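Long-range contacts in B-type flagellar hook-associated protein 2 (Pseudomonas aeruginosa, PDB 5FHY), which caps the tip of the growing flagellar filament, helping flagellin monomers to polymerise there and keeping them from leaking out unassembled: residues K24-Q29 and I210-S215; I38-L43 and A202-G207; S46-L51 and R116-S121. All coordinates share one frame; numbering follows the deposited sequence.

The chain is the middle part of the cap protein, with its flagellin hook IN motif and part of the C-terminal family region. Residues 24-29, near the modelled N terminus, meet 210-215 in contact 1 after 180 intervening residues. Strand 34-42 follows inside, and its far half joins 202-207 in contact 2. Residues 46-51 then pair with 116-121 in contact 3, 64 residues later. The closures are nested, 3 within 2 within 1, and none cross. Contacts 1 and 2 touch: Ile210 O lies 2.8 Å from Ile38 N, a probable hydrogen bond, and they join a three-stranded and a four-stranded sheet. Contact 3 builds a separate sheet, its centre about 27 Å from that of contact 2.

Contact 1: K24-Q29 and I210-S215; sequences KASATQ and ITLTVS
Lys24 sets CG anti to its backbone nitrogen (chi1 173°) and then bends at chi3 (49°), a course that carries its ammonium over to Ile210 and Leu212. Ile210 sends its CG2 branch to meet it, and the two side chains run past each other in opposite directions. Lys24 NZ comes to 3.6 Å from Ile210 CG2, with Ile210 CB hardly farther and Leu212 CB at the margin of contact. The lysine therefore touches this strand with its tip, against hydrocarbon. Two residues on, Leu212 reaches across with its CD1 branch, which lies 3.6 Å from Ser26 OG and 4.2 Å from Ser26 CB. Thr28 and Val214 meet more loosely through their methyls, Thr28 CG2 to Val214 CG1 being 4.3 Å. The contacting residues alternate along both strands, as expected when two strands face each other through one side each. The strand axes stay 9.2 Å apart at their closest and run in nearly the same direction, 23° from parallel. This is face-to-face packing of two sheets: strand 24-28 is hydrogen-bonded to strand 196-200, and strand 210-215 to strand 34-42. Phe198 of strand 196-200 packs on Lys24 and Ser26. Leu212 to Ser215 also form an antiparallel ladder with a strand of a second subunit, whose Thr246 packs on Ser26, Thr28 and Leu212, so the same layer continues into the oligomer. Between the two strands themselves the attraction is van der Waals contact, with Lys24 NZ and Ser26 OG meeting carbon atoms of the other strand. A buried ammonium set among Ile38, Ile210 and Leu212 probably pays some desolvation cost, which would tend to lower its pKa.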
ATOM      1  N   LYS B  24      27.204  11.230  31.914  1.00114.30           N
ATOM      2  CA  LYS B  24      27.194  12.661  32.156  1.00112.14           C
ATOM      3  C   LYS B  24      26.414  13.364  31.057  1.00113.26           C
ATOM      4  O   LYS B  24      26.665  13.152  29.871  1.00116.82           O
ATOM      5  CB  LYS B  24      28.636  13.180  32.218  1.00112.05           C
ATOM      6  CG  LYS B  24      28.815  14.687  32.291  1.00110.57           C
ATOM      7  CD  LYS B  24      30.289  15.022  32.097  1.00108.32           C
ATOM      8  CE  LYS B  24      30.836  14.300  30.868  1.00111.49           C
ATOM      9  NZ  LYS B  24      32.317  14.171  30.854  1.00113.26           N
ATOM     10  N   ALA B  25      25.475  14.211  31.457  1.00111.51           N
ATOM     11  CA  ALA B  25      24.710  15.007  30.512  1.00114.68           C
ATOM     12  C   ALA B  25      25.050  16.449  30.811  1.00115.32           C
ATOM     13  O   ALA B  25      25.052  16.855  31.968  1.00121.18           O
ATOM     14  CB  ALA B  25      23.217  14.748  30.645  1.00113.43           C
ATOM     15  N   SER B  26      25.328  17.232  29.779  1.00108.68           N
ATOM     16  CA  SER B  26      25.885  18.554  30.010  1.00 98.47           C
ATOM     17  C   SER B  26      25.073  19.644  29.351  1.00 91.08           C
ATOM     18  O   SER B  26      24.215  19.381  28.513  1.00 94.44           O
ATOM     19  CB  SER B  26      27.327  18.612  29.508  1.00101.75           C
ATOM     20  OG  SER B  26      27.463  17.883  28.301  1.00108.88           O
ATOM     21  N   ALA B  27      25.347  20.876  29.761  1.00 92.46           N
ATOM     22  CA  ALA B  27      24.619  22.036  29.274  1.00 97.17           C
ATOM     23  C   ALA B  27      25.532  23.253  29.271  1.00100.63           C
ATOM     24  O   ALA B  27      26.608  23.237  29.865  1.00100.07           O
ATOM     25  CB  ALA B  27      23.386  22.293  30.130  1.00 84.49           C
ATOM     26  N   THR B  28      25.101  24.303  28.586  1.00110.31           N
ATOM     27  CA  THR B  28      25.900  25.514  28.465  1.00121.92           C
ATOM     28  C   THR B  28      25.111  26.796  28.630  1.00132.47           C
ATOM     29  O   THR B  28      23.921  26.868  28.330  1.00144.03           O
ATOM     30  CB  THR B  28      26.625  25.596  27.108  1.00135.80           C
ATOM     31  OG1 THR B  28      25.751  25.134  26.070  1.00146.01           O
ATOM     32  CG2 THR B  28      27.871  24.748  27.118  1.00131.98           C
ATOM     33  N   GLN B  29      25.804  27.805  29.138  1.00133.53           N
ATOM     34  CA  GLN B  29      25.290  29.157  29.186  1.00140.30           C
ATOM     35  C   GLN B  29      25.874  29.843  27.962  1.00153.60           C
ATOM     36  O   GLN B  29      25.412  29.639  26.839  1.00162.42           O
ATOM     37  CB  GLN B  29      25.696  29.868  30.481  1.00135.62           C
ATOM     38  CG  GLN B  29      25.283  29.133  31.750  1.00136.37           C
ATOM     39  CD  GLN B  29      25.700  29.857  33.019  1.00140.22           C
ATOM     40  OE1 GLN B  29      26.211  30.976  32.971  1.00144.69           O
ATOM     41  NE2 GLN B  29      25.492  29.213  34.164  1.00137.23           N
ATOM     42  N   ILE B 210      36.107  10.270  29.604  1.00 92.42           N
ATOM     43  CA  ILE B 210      35.194  10.821  28.611  1.00 92.12           C
ATOM     44  C   ILE B 210      35.777  12.082  27.975  1.00 93.25           C
ATOM     45  O   ILE B 210      36.358  12.916  28.667  1.00100.21           O
ATOM     46  CB  ILE B 210      33.818  11.143  29.242  1.00 90.61           C
ATOM     47  CG1 ILE B 210      33.180   9.875  29.806  1.00 91.20           C
ATOM     48  CG2 ILE B 210      32.887  11.768  28.227  1.00 94.75           C
ATOM     49  CD1 ILE B 210      32.908   8.824  28.763  1.00 95.06           C
ATOM     50  N   THR B 211      35.629  12.221  26.661  1.00 92.83           N
ATOM     51  CA  THR B 211      35.975  13.474  26.000  1.00 95.09           C
ATOM     52  C   THR B 211      34.749  14.378  25.941  1.00 99.31           C
ATOM     53  O   THR B 211      33.708  13.987  25.415  1.00101.51           O
ATOM     54  CB  THR B 211      36.507  13.244  24.569  1.00 89.53           C
ATOM     55  OG1 THR B 211      37.673  12.414  24.618  1.00 86.97           O
ATOM     56  CG2 THR B 211      36.868  14.570  23.913  1.00 83.50           C
ATOM     57  N   LEU B 212      34.878  15.590  26.474  1.00 96.41           N
ATOM     58  CA  LEU B 212      33.773  16.543  26.454  1.00 93.28           C
ATOM     59  C   LEU B 212      34.099  17.743  25.573  1.00 93.44           C
ATOM     60  O   LEU B 212      35.065  18.464  25.821  1.00 90.00           O
ATOM     61  CB  LEU B 212      33.438  17.019  27.866  1.00 90.32           C
ATOM     62  CG  LEU B 212      32.318  18.060  27.927  1.00 93.53           C
ATOM     63  CD1 LEU B 212      30.974  17.347  27.854  1.00 95.03           C
ATOM     64  CD2 LEU B 212      32.421  18.924  29.176  1.00 92.61           C
ATOM     65  N   THR B 213      33.277  17.963  24.554  1.00105.79           N
ATOM     66  CA  THR B 213      33.539  19.002  23.567  1.00112.65           C
ATOM     67  C   THR B 213      32.515  20.131  23.636  1.00121.88           C
ATOM     68  O   THR B 213      31.321  19.906  23.446  1.00129.74           O
ATOM     69  CB  THR B 213      33.545  18.433  22.138  1.00111.66           C
ATOM     70  OG1 THR B 213      34.226  17.172  22.127  1.00110.47           O
ATOM     71  CG2 THR B 213      34.258  19.391  21.191  1.00111.29           C
ATOM     72  N   VAL B 214      32.988  21.345  23.901  1.00119.94           N
ATOM     73  CA  VAL B 214      32.112  22.510  23.936  1.00116.59           C
ATOM     74  C   VAL B 214      32.239  23.274  22.621  1.00112.51           C
ATOM     75  O   VAL B 214      33.279  23.866  22.326  1.00110.57           O
ATOM     76  CB  VAL B 214      32.440  23.444  25.119  1.00113.34           C
ATOM     77  CG1 VAL B 214      31.612  24.721  25.034  1.00118.24           C
ATOM     78  CG2 VAL B 214      32.200  22.731  26.443  1.00109.36           C
ATOM     79  N   SER B 215      31.169  23.235  21.832  1.00170.51           N
ATOM     80  CA  SER B 215      31.123  23.875  20.522  1.00161.43           C
ATOM     81  C   SER B 215      30.295  25.155  20.530  1.00179.05           C
ATOM     82  O   SER B 215      29.119  25.141  20.886  1.00157.30           O
ATOM     83  CB  SER B 215      30.564  22.909  19.479  1.00161.87           C
ATOM     84  OG  SER B 215      31.030  21.592  19.706  1.00160.96           O
TER

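Contact 2: I38-L43 and A202-G207; sequences IQVNSL and AVTEAG
Val40 and Val203 bring their CA atoms within 4.7 Å, and Thr204 N donates to Val40 O at 3.1 Å, lying in the carbonyl plane on a lone pair with a C=O...N angle of 131°. The second bond ends on a side chain: Val40 N donates to Thr204 OG1 at 3.0 Å, with an N-H...O angle of 160°. Chi1 of Thr204 (64°) places OG1 between its own backbone nitrogen and carbonyl carbon, from where the hydroxyl takes the part that a backbone carbonyl would play in a regular ladder. Both the amide and the carbonyl of Val40 are thereby engaged by one residue. Thr204 CG2 lies beside the strand, 3.4 Å from Val40 N, and the side chains of Val40 and Thr204 cross at about a right angle. Val40 sets CG1 against the Ala202-Val203 peptide, 3.4 Å from Ala202 O. In exchange, Val203 lays its CG1 against the strand, only 3.1 Å from Val40 O. Farther along, Leu43 reaches back with CD2 to 4.2 Å from Ala202 N. Leu23 and Val200 pack around the same junction, and Thr204 also touches Ile210. Along its other edge, strand 34-42 pairs with strand 173-177, where Asn41 and Ser42 both face Glu174 in a classic beta bulge. Residues 202-207 belong to the connection that leaves strand 196-200 of the three-stranded sheet for strand 210-215 of the four-stranded one, a crossing between facing antiparallel sheets.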
ATOM      1  N   ILE B  38      37.548  13.889  31.018  1.00 69.11           N
ATOM      2  CA  ILE B  38      36.843  13.840  32.286  1.00 73.91           C
ATOM      3  C   ILE B  38      36.765  12.427  32.839  1.00 73.85           C
ATOM      4  O   ILE B  38      36.433  11.485  32.123  1.00 77.21           O
ATOM      5  CB  ILE B  38      35.414  14.407  32.143  1.00 81.23           C
ATOM      6  CG1 ILE B  38      35.463  15.840  31.611  1.00 85.51           C
ATOM      7  CG2 ILE B  38      34.674  14.357  33.471  1.00 79.65           C
ATOM      8  CD1 ILE B  38      34.165  16.595  31.764  1.00 83.80           C
ATOM      9  N   GLN B  39      37.088  12.290  34.118  1.00 64.24           N
ATOM     10  CA  GLN B  39      36.891  11.039  34.827  1.00 79.66           C
ATOM     11  C   GLN B  39      35.851  11.270  35.912  1.00 76.42           C
ATOM     12  O   GLN B  39      35.766  12.358  36.475  1.00 73.38           O
ATOM     13  CB  GLN B  39      38.201  10.535  35.446  1.00 85.59           C
ATOM     14  CG  GLN B  39      39.293  10.167  34.448  1.00 94.57           C
ATOM     15  CD  GLN B  39      40.538   9.599  35.119  1.00102.09           C
ATOM     16  OE1 GLN B  39      40.498   9.163  36.270  1.00104.74           O
ATOM     17  NE2 GLN B  39      41.655   9.611  34.396  1.00105.98           N
ATOM     18  N   VAL B  40      35.062  10.246  36.208  1.00 81.20           N
ATOM     19  CA  VAL B  40      34.163  10.289  37.351  1.00 85.73           C
ATOM     20  C   VAL B  40      34.580   9.179  38.306  1.00 94.15           C
ATOM     21  O   VAL B  40      34.389   8.003  38.012  1.00104.95           O
ATOM     22  CB  VAL B  40      32.689  10.120  36.938  1.00 84.18           C
ATOM     23  CG1 VAL B  40      31.802  10.005  38.175  1.00 85.86           C
ATOM     24  CG2 VAL B  40      32.248  11.284  36.057  1.00 78.03           C
ATOM     25  N   ASN B  41      35.166   9.549  39.439  1.00 77.44           N
ATOM     26  CA  ASN B  41      35.677   8.554  40.373  1.00 69.95           C
ATOM     27  C   ASN B  41      34.631   8.120  41.398  1.00 80.67           C
ATOM     28  O   ASN B  41      34.643   6.979  41.858  1.00 81.32           O
ATOM     29  CB  ASN B  41      36.918   9.085  41.094  1.00 67.07           C
ATOM     30  CG  ASN B  41      38.087   9.329  40.155  1.00 72.67           C
ATOM     31  OD1 ASN B  41      38.171   8.741  39.078  1.00 79.65           O
ATOM     32  ND2 ASN B  41      39.006  10.188  40.572  1.00 70.58           N
ATOM     33  N   SER B  42      33.725   9.031  41.749  1.00 83.57           N
ATOM     34  CA  SER B  42      32.641   8.713  42.671  1.00 81.67           C
ATOM     35  C   SER B  42      31.499   9.715  42.575  1.00 79.79           C
ATOM     36  O   SER B  42      31.662  10.809  42.037  1.00 73.84           O
ATOM     37  CB  SER B  42      33.157   8.659  44.110  1.00 85.83           C
ATOM     38  OG  SER B  42      33.725   9.897  44.505  1.00 93.75           O
ATOM     39  N   LEU B  43      30.343   9.325  43.103  1.00 82.97           N
ATOM     40  CA  LEU B  43      29.166  10.185  43.130  1.00 78.25           C
ATOM     41  C   LEU B  43      28.937  10.777  44.517  1.00 81.10           C
ATOM     42  O   LEU B  43      29.366  10.207  45.521  1.00 79.51           O
ATOM     43  CB  LEU B  43      27.925   9.402  42.689  1.00 74.03           C
ATOM     44  CG  LEU B  43      28.002   8.701  41.332  1.00 79.23           C
ATOM     45  CD1 LEU B  43      26.780   7.820  41.107  1.00 83.47           C
ATOM     46  CD2 LEU B  43      28.147   9.722  40.218  1.00 85.27           C
ATOM     47  N   ALA B 202      27.076   8.667  36.277  1.00 88.53           N
ATOM     48  CA  ALA B 202      27.794   7.420  36.501  1.00 92.77           C
ATOM     49  C   ALA B 202      29.314   7.558  36.460  1.00 92.81           C
ATOM     50  O   ALA B 202      29.863   8.492  35.876  1.00 87.75           O
ATOM     51  CB  ALA B 202      27.347   6.384  35.481  1.00 99.77           C
ATOM     52  N   VAL B 203      29.971   6.591  37.090  1.00 95.68           N
ATOM     53  CA  VAL B 203      31.423   6.507  37.187  1.00 97.15           C
ATOM     54  C   VAL B 203      32.050   6.116  35.843  1.00 99.46           C
ATOM     55  O   VAL B 203      31.493   5.296  35.116  1.00103.22           O
ATOM     56  CB  VAL B 203      31.815   5.486  38.290  1.00 93.22           C
ATOM     57  CG1 VAL B 203      33.287   5.113  38.222  1.00102.88           C
ATOM     58  CG2 VAL B 203      31.451   6.029  39.668  1.00 84.40           C
ATOM     59  N   THR B 204      33.192   6.707  35.499  1.00 98.09           N
ATOM     60  CA  THR B 204      33.922   6.273  34.311  1.00 98.69           C
ATOM     61  C   THR B 204      34.810   5.089  34.680  1.00100.04           C
ATOM     62  O   THR B 204      35.241   4.966  35.823  1.00 95.94           O
ATOM     63  CB  THR B 204      34.789   7.400  33.719  1.00 96.74           C
ATOM     64  OG1 THR B 204      35.812   7.762  34.655  1.00 91.45           O
ATOM     65  CG2 THR B 204      33.942   8.618  33.396  1.00100.51           C
ATOM     66  N   GLU B 205      35.098   4.219  33.720  1.00104.75           N
ATOM     67  CA  GLU B 205      35.909   3.043  34.011  1.00101.79           C
ATOM     68  C   GLU B 205      37.358   3.458  34.222  1.00 98.45           C
ATOM     69  O   GLU B 205      37.795   4.479  33.691  1.00 94.31           O
ATOM     70  CB  GLU B 205      35.807   2.015  32.883  1.00103.58           C
ATOM     71  N   ALA B 206      38.091   2.683  35.016  1.00 99.09           N
ATOM     72  CA  ALA B 206      39.448   3.064  35.388  1.00 94.42           C
ATOM     73  C   ALA B 206      40.315   3.204  34.143  1.00 98.07           C
ATOM     74  O   ALA B 206      40.608   2.224  33.464  1.00108.97           O
ATOM     75  CB  ALA B 206      40.045   2.050  36.354  1.00 94.05           C
ATOM     76  N   GLY B 207      40.754   4.428  33.874  1.00 96.45           N
ATOM     77  CA  GLY B 207      41.611   4.705  32.738  1.00107.71           C
ATOM     78  C   GLY B 207      40.880   4.947  31.427  1.00119.20           C
ATOM     79  O   GLY B 207      41.515   5.094  30.382  1.00124.42           O
TER

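Contact 3: S46-L51 and R116-S121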
ATOM      1  N   SER B  46      23.709  10.740  49.659  1.00 87.41           N
ATOM      2  CA  SER B  46      22.915  11.286  50.750  1.00 81.86           C
ATOM      3  C   SER B  46      22.865  10.277  51.885  1.00 78.14           C
ATOM      4  O   SER B  46      23.350   9.158  51.743  1.00 79.14           O
ATOM      5  CB  SER B  46      21.504  11.641  50.273  1.00 74.16           C
ATOM      6  OG  SER B  46      20.819  10.497  49.787  1.00 76.78           O
ATOM      7  N   SER B  47      22.290  10.667  53.014  1.00 78.24           N
ATOM      8  CA  SER B  47      22.274   9.790  54.173  1.00 80.91           C
ATOM      9  C   SER B  47      21.032   8.910  54.193  1.00 77.89           C
ATOM     10  O   SER B  47      19.939   9.345  53.824  1.00 76.50           O
ATOM     11  CB  SER B  47      22.353  10.607  55.463  1.00 86.13           C
ATOM     12  OG  SER B  47      22.377   9.762  56.601  1.00 85.80           O
ATOM     13  N   LYS B  48      21.215   7.671  54.636  1.00 72.27           N
ATOM     14  CA  LYS B  48      20.116   6.731  54.816  1.00 73.64           C
ATOM     15  C   LYS B  48      20.496   5.769  55.931  1.00 81.18           C
ATOM     16  O   LYS B  48      21.486   5.037  55.829  1.00 77.19           O
ATOM     17  CB  LYS B  48      19.805   5.976  53.517  1.00 69.36           C
ATOM     18  CG  LYS B  48      18.716   4.911  53.656  1.00 70.88           C
ATOM     19  CD  LYS B  48      18.270   4.359  52.305  1.00 74.66           C
ATOM     20  CE  LYS B  48      17.245   3.241  52.471  1.00 80.05           C
ATOM     21  NZ  LYS B  48      16.810   2.653  51.172  1.00 86.19           N
ATOM     22  N   ILE B  49      19.719   5.788  57.008  1.00 71.75           N
ATOM     23  CA  ILE B  49      20.047   4.992  58.177  1.00 77.06           C
ATOM     24  C   ILE B  49      18.903   4.078  58.574  1.00 74.38           C
ATOM     25  O   ILE B  49      17.769   4.243  58.123  1.00 82.08           O
ATOM     26  CB  ILE B  49      20.398   5.887  59.380  1.00 73.57           C
ATOM     27  CG1 ILE B  49      19.139   6.564  59.929  1.00 81.97           C
ATOM     28  CG2 ILE B  49      21.442   6.923  58.991  1.00 72.42           C
ATOM     29  CD1 ILE B  49      19.353   7.292  61.229  1.00 82.50           C
ATOM     30  N   ALA B  50      19.213   3.116  59.434  1.00 75.58           N
ATOM     31  CA  ALA B  50      18.208   2.204  59.965  1.00 77.37           C
ATOM     32  C   ALA B  50      18.377   2.125  61.473  1.00 78.90           C
ATOM     33  O   ALA B  50      19.464   1.834  61.967  1.00 79.22           O
ATOM     34  CB  ALA B  50      18.331   0.829  59.334  1.00 77.99           C
ATOM     35  N   LEU B  51      17.302   2.389  62.205  1.00 68.03           N
ATOM     36  CA  LEU B  51      17.371   2.393  63.664  1.00 70.91           C
ATOM     37  C   LEU B  51      17.225   0.974  64.196  1.00 67.13           C
ATOM     38  O   LEU B  51      17.093   0.034  63.418  1.00 67.31           O
ATOM     39  CB  LEU B  51      16.304   3.317  64.261  1.00 59.54           C
ATOM     40  CG  LEU B  51      16.280   4.743  63.702  1.00 62.27           C
ATOM     41  CD1 LEU B  51      15.148   5.545  64.317  1.00 60.00           C
ATOM     42  CD2 LEU B  51      17.627   5.439  63.914  1.00 63.28           C
ATOM     43  N   ARG B 116      11.514  -1.753  62.237  1.00 68.75           N
ATOM     44  CA  ARG B 116      12.400  -0.655  62.606  1.00 68.78           C
ATOM     45  C   ARG B 116      12.133   0.563  61.740  1.00 70.77           C
ATOM     46  O   ARG B 116      11.565   0.454  60.653  1.00 78.10           O
ATOM     47  CB  ARG B 116      13.866  -1.075  62.468  1.00 68.54           C
ATOM     48  CG  ARG B 116      14.379  -1.104  61.031  1.00 63.14           C
ATOM     49  CD  ARG B 116      15.822  -1.580  60.984  1.00 60.93           C
ATOM     50  NE  ARG B 116      15.896  -3.016  61.228  1.00 62.78           N
ATOM     51  CZ  ARG B 116      16.962  -3.644  61.708  1.00 64.33           C
ATOM     52  NH1 ARG B 116      18.061  -2.964  62.007  1.00 68.27           N
ATOM     53  NH2 ARG B 116      16.923  -4.956  61.895  1.00 79.40           N
ATOM     54  N   LEU B 117      12.552   1.728  62.217  1.00 63.52           N
ATOM     55  CA  LEU B 117      12.379   2.947  61.440  1.00 68.64           C
ATOM     56  C   LEU B 117      13.550   3.118  60.485  1.00 65.46           C
ATOM     57  O   LEU B 117      14.704   2.945  60.871  1.00 67.42           O
ATOM     58  CB  LEU B 117      12.253   4.164  62.357  1.00 76.47           C
ATOM     59  CG  LEU B 117      10.940   4.303  63.129  1.00 72.25           C
ATOM     60  CD1 LEU B 117      11.106   5.241  64.317  1.00 72.66           C
ATOM     61  CD2 LEU B 117       9.820   4.770  62.212  1.00 76.87           C
ATOM     62  N   VAL B 118      13.246   3.448  59.234  1.00 63.82           N
ATOM     63  CA  VAL B 118      14.276   3.671  58.229  1.00 65.14           C
ATOM     64  C   VAL B 118      14.132   5.098  57.717  1.00 71.17           C
ATOM     65  O   VAL B 118      13.092   5.473  57.172  1.00 76.81           O
ATOM     66  CB  VAL B 118      14.176   2.658  57.062  1.00 68.30           C
ATOM     67  CG1 VAL B 118      15.154   3.021  55.945  1.00 65.81           C
ATOM     68  CG2 VAL B 118      14.436   1.242  57.562  1.00 60.57           C
ATOM     69  N   LEU B 119      15.174   5.898  57.912  1.00 68.31           N
ATOM     70  CA  LEU B 119      15.104   7.317  57.598  1.00 71.37           C
ATOM     71  C   LEU B 119      16.043   7.684  56.454  1.00 69.99           C
ATOM     72  O   LEU B 119      17.170   7.195  56.380  1.00 72.87           O
ATOM     73  CB  LEU B 119      15.419   8.149  58.845  1.00 76.85           C
ATOM     74  CG  LEU B 119      14.397   8.155  59.992  1.00 74.83           C
ATOM     75  CD1 LEU B 119      14.438   6.865  60.814  1.00 65.61           C
ATOM     76  CD2 LEU B 119      14.630   9.359  60.887  1.00 80.98           C
ATOM     77  N   SER B 120      15.560   8.528  55.547  1.00 67.40           N
ATOM     78  CA  SER B 120      16.342   8.939  54.384  1.00 69.02           C
ATOM     79  C   SER B 120      16.418  10.456  54.254  1.00 76.89           C
ATOM     80  O   SER B 120      15.473  11.166  54.590  1.00 80.93           O
ATOM     81  CB  SER B 120      15.752   8.354  53.097  1.00 64.17           C
ATOM     82  OG  SER B 120      15.820   6.940  53.088  1.00 71.30           O
ATOM     83  N   SER B 121      17.547  10.944  53.752  1.00 70.02           N
ATOM     84  CA  SER B 121      17.710  12.363  53.474  1.00 73.47           C
ATOM     85  C   SER B 121      17.989  12.577  51.991  1.00 77.81           C
ATOM     86  O   SER B 121      18.512  11.693  51.321  1.00 84.89           O
ATOM     87  CB  SER B 121      18.843  12.948  54.317  1.00 73.39           C
ATOM     88  OG  SER B 121      19.188  14.244  53.866  1.00 74.94           O
TER
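Ser121 N donates to Ser47 O at 2.9 Å, the first rung of a backbone ladder that continues with Ile49 and Leu119 bonded both ways. At the far end Leu51 N points almost straight at Leu117 O, 3.0 Å away with an angle of 179° at the hydrogen. Between the rungs, Lys48 CA and Val118 CA make CA-H...O contacts with Leu119 O and Ile49 O. Strands 48-50 and 114-121 are the antiparallel middle pair of a four-stranded sheet, flanked by 165-166 and 104-111. On one face Leu51 CD1 rests against Leu117 CB and Leu119 CD1, each 3.8 Å from it, and helix 88-98 covers this side through Met91 on Leu117 and Ile95 on Leu119. On the opposite face the extended chain of Lys48 runs alongside Ser120 OG, 3.6 Å from Lys48 CG, towards a cation-pi contact with Tyr36 of a third subunit. Ala50 CB rests 3.8 Å from Arg116 CD. The Arg116 guanidinium is held by a salt bridge to Asp111 and a hydrogen bond to Gly161 O, with a bound sodium ion about 4 Å from the side chain.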